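Local coordinates for putative exported protein (Bordetella parapertussis, PDB 3OCJ) that is of unknown function but probably binds S-adenosylmethionine and transfers its methyl group to a substrate not yet identified, at residues L116-V122 with C141-V147; Y210-W214 with Q277-F283. All blocks are in the same frame, centred on the assembly; numbering follows the deposited sequence. Where two conformers were deposited one is given.

Contact 1: residues L116-V122 with C141-V147; sequences LRPGCVV and CPGVQLV
Val121 and Val122 run parallel to Gln145 and Leu146 as neighbouring strands, and a short ladder joins them: Gln145 N to Cys120 O, Val122 N to Gln145 O at 2.9 Å, and Val147 N to Val122 O. This is the opening of a beta-alpha-beta unit, strand 121-124, helix 131-134 and strand 145-150, in a Rossmann-like sheet consistent with the AdoMet-dependent methyltransferase family. Both strands are entered through a type II turn, Arg117 to Cys120 and Cys141 to Val144, each with a glycine of positive phi in third place. The turns are tied where Gly119 N donates to Pro142 O at 2.9 Å, and the rings of Pro118 and Pro142 lie side by side, pointing the same way.

The two faces of the sheet are packed differently. On the face of Val122 and Leu146, Val122 CB meets Leu146 CD2 at 4.1 Å, and Leu133 of helix 131-134 touches both side chains. On the other, Val121 uses both methyls: CG1 lies against Val147 CG2 at 4.0 Å, while CG2 approaches Gln145 OE1. Val144 divides its branches just before the ladder. With CG1 anti to the backbone N (chi1 170°), that methyl reaches Cys120 O at 3.5 Å and touches Val122 CG2; CG2 then faces Arg117 O and, in one of the two conformers of Cys120, its SG. Tyr138, from the loop ahead of the second strand, packs on Val144, Leu116 and Leu146. At the end nearest helix 96-115, the sulfur of Cys141 lies against the aliphatic chain of Leu116, with Cys141 SG 3.9 Å from Leu116 CG and 3.7 Å from the backbone Leu116 O.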
loop_
_atom_site.group_PDB
_atom_site.type_symbol
_atom_site.label_atom_id
_atom_site.label_comp_id
_atom_site.label_asym_id
_atom_site.label_seq_id
_atom_site.Cartn_x
_atom_site.Cartn_y
_atom_site.Cartn_z
ATOM N N LEU A 116 1.284 21.168 -2.102
ATOM C CA LEU A 116 0.591 21.577 -3.326
ATOM C C LEU A 116 0.705 23.090 -3.527
ATOM O O LEU A 116 0.587 23.858 -2.571
ATOM C CB LEU A 116 -0.881 21.182 -3.220
ATOM C CG LEU A 116 -1.696 20.831 -4.463
ATOM C CD1 LEU A 116 -1.122 19.604 -5.157
ATOM C CD2 LEU A 116 -3.144 20.589 -4.053
ATOM N N ARG A 117 0.944 23.518 -4.766
ATOM C CA ARG A 117 0.928 24.936 -5.135
ATOM C C ARG A 117 0.218 25.071 -6.482
ATOM O O ARG A 117 0.147 24.107 -7.244
ATOM C CB ARG A 117 2.351 25.486 -5.278
ATOM C CG ARG A 117 3.204 25.462 -4.018
ATOM C CD ARG A 117 2.690 26.422 -2.968
ATOM N NE ARG A 117 3.611 26.498 -1.835
ATOM C CZ ARG A 117 3.572 25.678 -0.791
ATOM N NH1 ARG A 117 2.651 24.730 -0.728
ATOM N NH2 ARG A 117 4.449 25.807 0.196
ATOM N N PRO A 118 -0.277 26.276 -6.802
ATOM C CA PRO A 118 -0.915 26.469 -8.110
ATOM C C PRO A 118 0.016 26.057 -9.245
ATOM O O PRO A 118 1.211 26.349 -9.192
ATOM C CB PRO A 118 -1.173 27.983 -8.157
ATOM C CG PRO A 118 -1.255 28.399 -6.715
ATOM C CD PRO A 118 -0.294 27.499 -5.980
ATOM N N GLY A 119 -0.528 25.376 -10.250
ATOM C CA GLY A 119 0.234 25.028 -11.437
ATOM C C GLY A 119 1.227 23.890 -11.283
ATOM O O GLY A 119 1.954 23.564 -12.226
ATOM N N CYS A 120 1.275 23.261 -10.118
ATOM C CA CYS A 120 2.253 22.200 -9.933
ATOM C C CYS A 120 1.855 20.926 -10.670
ATOM O O CYS A 120 0.678 20.684 -10.948
ATOM C CB CYS A 120 2.525 21.925 -8.453
ATOM S SG CYS A 120 1.200 21.101 -7.568
ATOM N N VAL A 121 2.867 20.142 -11.011
ATOM C CA VAL A 121 2.663 18.859 -11.654
ATOM C C VAL A 121 2.904 17.777 -10.606
ATOM O O VAL A 121 3.992 17.687 -10.030
ATOM C CB VAL A 121 3.608 18.663 -12.845
ATOM C CG1 VAL A 121 3.376 17.302 -13.476
ATOM C CG2 VAL A 121 3.389 19.767 -13.880
ATOM N N VAL A 122 1.873 16.987 -10.325
ATOM C CA VAL A 122 1.956 15.966 -9.289
ATOM C C VAL A 122 1.797 14.596 -9.935
ATOM O O VAL A 122 0.834 14.345 -10.665
ATOM C CB VAL A 122 0.835 16.138 -8.250
ATOM C CG1 VAL A 122 1.020 15.164 -7.097
ATOM C CG2 VAL A 122 0.807 17.572 -7.738
ATOM N N CYS A 141 -5.432 25.914 -5.380
ATOM C CA CYS A 141 -4.327 25.484 -6.232
ATOM C C CYS A 141 -4.839 25.299 -7.655
ATOM O O CYS A 141 -4.926 24.181 -8.148
ATOM C CB CYS A 141 -3.634 24.213 -5.684
ATOM S SG CYS A 141 -2.728 24.533 -4.154
ATOM N N PRO A 142 -5.190 26.410 -8.320
ATOM C CA PRO A 142 -5.664 26.263 -9.701
ATOM C C PRO A 142 -4.556 25.752 -10.617
ATOM O O PRO A 142 -3.378 25.999 -10.365
ATOM C CB PRO A 142 -6.055 27.689 -10.097
ATOM C CG PRO A 142 -5.313 28.589 -9.156
ATOM C CD PRO A 142 -5.182 27.815 -7.871
ATOM N N GLY A 143 -4.932 25.032 -11.669
ATOM C CA GLY A 143 -3.983 24.689 -12.714
ATOM C C GLY A 143 -3.047 23.544 -12.400
ATOM O O GLY A 143 -2.093 23.308 -13.134
ATOM N N VAL A 144 -3.311 22.831 -11.315
ATOM C CA VAL A 144 -2.548 21.625 -11.020
ATOM C C VAL A 144 -2.740 20.586 -12.132
ATOM O O VAL A 144 -3.851 20.390 -12.638
ATOM C CB VAL A 144 -2.940 21.042 -9.648
ATOM C CG1 VAL A 144 -2.326 19.658 -9.448
ATOM C CG2 VAL A 144 -2.500 22.002 -8.527
ATOM N N GLN A 145 -1.648 19.938 -12.533
ATOM C CA GLN A 145 -1.731 18.827 -13.466
ATOM C C GLN A 145 -1.411 17.552 -12.726
ATOM O O GLN A 145 -0.464 17.509 -11.941
ATOM C CB GLN A 145 -0.748 19.006 -14.617
ATOM C CG GLN A 145 -0.962 20.294 -15.397
ATOM C CD GLN A 145 0.149 20.552 -16.391
ATOM O OE1 GLN A 145 0.875 19.636 -16.775
ATOM N NE2 GLN A 145 0.286 21.801 -16.818
ATOM N N LEU A 146 -2.224 16.526 -12.960
ATOM C CA LEU A 146 -2.023 15.227 -12.325
ATOM C C LEU A 146 -1.534 14.191 -13.322
ATOM O O LEU A 146 -2.042 14.095 -14.436
ATOM C CB LEU A 146 -3.318 14.729 -11.680
ATOM C CG LEU A 146 -3.982 15.643 -10.644
ATOM C CD1 LEU A 146 -5.292 15.041 -10.155
ATOM C CD2 LEU A 146 -3.057 15.945 -9.475
ATOM N N VAL A 147 -0.558 13.397 -12.900
ATOM C CA VAL A 147 0.005 12.371 -13.770
ATOM C C VAL A 147 -0.046 11.040 -13.032
ATOM O O VAL A 147 0.389 10.934 -11.887
ATOM C CB VAL A 147 1.460 12.701 -14.163
ATOM C CG1 VAL A 147 2.043 11.603 -15.062
ATOM C CG2 VAL A 147 1.532 14.053 -14.858
#

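Contact 2: residues Y210-W214 with Q277-F283; sequences YRRFW and QLEEAGF
Tyr210 lies where helix 203-216 meets the last turn of helix 271-280, and its side chain is in contact along its length. Tyr210 CB rests on Ala281 CB at 3.7 Å. Beyond it, Leu278 lays CD2 over one face of the ring, 3.8 Å from the centroid, a CH-pi contact displaced toward the rim and closest to Tyr210 CG and CD2. Gln277 CB comes to the ring edge at Tyr210 CD2, and Tyr210 CE2 has both CB and OE1 of Gln277 at 3.8 Å. At the tip, Tyr210 OH is hydrogen-bonded to Asn197 and to a water that donates to Gln277 OE1; Gln277 NE2 turns to Asp203 O.

One turn on, Trp214 places its indole against the helix end. CG anti to the backbone N (chi1 -172°) brings the ring beneath Ala281 O, which stands 3.2 Å above its plane, and Trp214 NE1 makes a weak, bent bond to Gly282 O at 2.9 Å. Gly282 closes a Schellman motif. The indole also turns its edge to the face of Phe283, a T-shaped pair with planes at 82° and Trp214 CD1 over the centre of the Phe283 ring.

Arg211 bends at chi3 (-56°). In one of two conformers of Glu280, its NH2 meets Glu280 OE2 at 3.0 Å, a salt bridge almost in the guanidinium plane and on the oxygen's anti lone pair; Glu208 is a second acidic partner. Beneath these helices, Leu223 of strand 221-226 meets Phe213, Leu278 and Phe283, while Val299 and Ala301 of strand 298-302 continue the floor under Leu278 and Phe283.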
loop_
_atom_site.group_PDB
_atom_site.type_symbol
_atom_site.label_atom_id
_atom_site.label_comp_id
_atom_site.label_asym_id
_atom_site.label_seq_id
_atom_site.Cartn_x
_atom_site.Cartn_y
_atom_site.Cartn_z
ATOM N N TYR A 210 14.117 4.650 -5.866
ATOM C CA TYR A 210 14.178 5.995 -5.294
ATOM C C TYR A 210 14.998 6.939 -6.170
ATOM O O TYR A 210 14.668 8.117 -6.294
ATOM C CB TYR A 210 14.747 5.970 -3.876
ATOM C CG TYR A 210 13.895 5.255 -2.839
ATOM C CD1 TYR A 210 12.543 4.996 -3.056
ATOM C CD2 TYR A 210 14.462 4.845 -1.634
ATOM C CE1 TYR A 210 11.774 4.358 -2.081
ATOM C CE2 TYR A 210 13.713 4.197 -0.665
ATOM C CZ TYR A 210 12.375 3.960 -0.889
ATOM O OH TYR A 210 11.623 3.325 0.066
ATOM N N ARG A 211 16.067 6.427 -6.773
ATOM C CA ARG A 211 16.876 7.243 -7.669
ATOM C C ARG A 211 16.081 7.672 -8.900
ATOM O O ARG A 211 16.203 8.812 -9.358
ATOM C CB ARG A 211 18.151 6.514 -8.089
ATOM C CG ARG A 211 19.275 7.475 -8.418
ATOM C CD ARG A 211 20.515 6.754 -8.911
ATOM N NE ARG A 211 21.002 5.738 -7.978
ATOM C CZ ARG A 211 21.842 5.974 -6.974
ATOM N NH1 ARG A 211 22.286 7.202 -6.743
ATOM N NH2 ARG A 211 22.236 4.973 -6.204
ATOM N N ARG A 212 15.260 6.767 -9.434
ATOM C CA ARG A 212 14.404 7.133 -10.562
ATOM C C ARG A 212 13.383 8.186 -10.154
ATOM O O ARG A 212 13.113 9.118 -10.905
ATOM C CB ARG A 212 13.736 5.891 -11.153
ATOM C CG ARG A 212 14.755 4.997 -11.850
ATOM C CD ARG A 212 14.178 3.690 -12.336
ATOM N NE ARG A 212 15.229 2.903 -12.979
ATOM C CZ ARG A 212 15.497 2.934 -14.279
ATOM N NH1 ARG A 212 14.780 3.698 -15.090
ATOM N NH2 ARG A 212 16.483 2.195 -14.769
ATOM N N PHE A 213 12.840 8.063 -8.946
ATOM C CA PHE A 213 11.957 9.111 -8.431
ATOM C C PHE A 213 12.699 10.454 -8.354
ATOM O O PHE A 213 12.185 11.485 -8.766
ATOM C CB PHE A 213 11.435 8.755 -7.039
ATOM C CG PHE A 213 10.499 7.573 -7.000
ATOM C CD1 PHE A 213 9.843 7.128 -8.133
ATOM C CD2 PHE A 213 10.256 6.926 -5.790
ATOM C CE1 PHE A 213 8.968 6.034 -8.061
ATOM C CE2 PHE A 213 9.380 5.849 -5.708
ATOM C CZ PHE A 213 8.739 5.402 -6.845
ATOM N N TRP A 214 13.911 10.445 -7.816
ATOM C CA TRP A 214 14.688 11.676 -7.696
ATOM C C TRP A 214 14.931 12.296 -9.069
ATOM O O TRP A 214 14.770 13.500 -9.263
ATOM C CB TRP A 214 16.013 11.368 -7.013
ATOM C CG TRP A 214 16.838 12.563 -6.640
ATOM C CD1 TRP A 214 16.901 13.169 -5.415
ATOM C CD2 TRP A 214 17.727 13.299 -7.499
ATOM N NE1 TRP A 214 17.786 14.231 -5.459
ATOM C CE2 TRP A 214 18.302 14.329 -6.726
ATOM C CE3 TRP A 214 18.097 13.179 -8.846
ATOM C CZ2 TRP A 214 19.222 15.235 -7.254
ATOM C CZ3 TRP A 214 19.015 14.087 -9.367
ATOM C CH2 TRP A 214 19.562 15.098 -8.572
ATOM N N GLN A 277 18.711 4.676 2.114
ATOM C CA GLN A 277 18.376 4.509 0.699
ATOM C C GLN A 277 18.035 5.852 0.052
ATOM O O GLN A 277 18.487 6.156 -1.049
ATOM C CB GLN A 277 17.205 3.546 0.549
ATOM C CG GLN A 277 17.491 2.128 1.028
ATOM C CD GLN A 277 16.255 1.277 1.033
ATOM O OE1 GLN A 277 15.270 1.604 1.689
ATOM N NE2 GLN A 277 16.285 0.176 0.280
ATOM N N LEU A 278 17.226 6.651 0.740
ATOM C CA LEU A 278 16.789 7.915 0.159
ATOM C C LEU A 278 17.956 8.892 0.010
ATOM O O LEU A 278 18.032 9.631 -0.979
ATOM C CB LEU A 278 15.655 8.533 0.984
ATOM C CG LEU A 278 14.297 7.831 0.865
ATOM C CD1 LEU A 278 13.388 8.305 1.992
ATOM C CD2 LEU A 278 13.655 8.104 -0.494
ATOM N N GLU A 279 18.847 8.915 1.002
ATOM C CA GLU A 279 20.022 9.784 0.931
ATOM C C GLU A 279 20.960 9.354 -0.197
ATOM O O GLU A 279 21.486 10.201 -0.924
ATOM C CB GLU A 279 20.727 9.850 2.290
ATOM C CG GLU A 279 19.912 10.658 3.301
ATOM C CD GLU A 279 20.528 10.741 4.686
ATOM O OE1 GLU A 279 21.486 9.999 4.978
ATOM O OE2 GLU A 279 20.017 11.554 5.486
ATOM N N GLU A 280 21.148 8.050 -0.364
ATOM C CA GLU A 280 21.961 7.545 -1.472
ATOM C C GLU A 280 21.368 7.985 -2.810
ATOM O O GLU A 280 22.101 8.343 -3.736
ATOM C CB GLU A 280 22.086 6.017 -1.413
ATOM C CG GLU A 280 22.660 5.374 -2.679
ATOM C CD GLU A 280 24.037 5.897 -3.054
ATOM O OE1 GLU A 280 24.782 6.369 -2.161
ATOM O OE2 GLU A 280 24.379 5.824 -4.255
ATOM N N ALA A 281 20.037 7.958 -2.904
ATOM C CA ALA A 281 19.337 8.402 -4.106
ATOM C C ALA A 281 19.371 9.908 -4.349
ATOM O O ALA A 281 18.952 10.359 -5.417
ATOM C CB ALA A 281 17.901 7.914 -4.075
ATOM N N GLY A 282 19.839 10.684 -3.369
ATOM C CA GLY A 282 20.021 12.121 -3.546
ATOM C C GLY A 282 19.082 13.026 -2.759
ATOM O O GLY A 282 19.143 14.261 -2.877
ATOM N N PHE A 283 18.201 12.422 -1.968
ATOM C CA PHE A 283 17.243 13.192 -1.177
ATOM C C PHE A 283 17.839 13.794 0.090
ATOM O O PHE A 283 18.791 13.265 0.665
ATOM C CB PHE A 283 16.017 12.341 -0.832
ATOM C CG PHE A 283 15.158 12.028 -2.016
ATOM C CD1 PHE A 283 14.257 12.971 -2.497
ATOM C CD2 PHE A 283 15.259 10.806 -2.665
ATOM C CE1 PHE A 283 13.459 12.689 -3.597
ATOM C CE2 PHE A 283 14.469 10.519 -3.771
ATOM C CZ PHE A 283 13.571 11.457 -4.240
HETATM O O HOH W 1 12.634 1.934 2.128
#

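The two contacts illustrate how one alpha/beta domain is joined at different levels. Contact 1 is partly buried and joins neighbouring parallel strands of the sheet, largely through backbone bonds, with small aliphatic side chains filling in and its turns at the exposed end. Contact 2 is buried and couples one helix to the end of another and the turn after it, over the sheet; no backbone-to-backbone bond crosses it, so aromatic faces and edges, a salt bridge and a water do the work. The nearest atoms of contact 1 and contact 2 are about 10 Å apart, and they share no element. Strand 188-192 borders contact 1, whereas strands 221-226 and 298-302, farther along the same sheet, underlie contact 2.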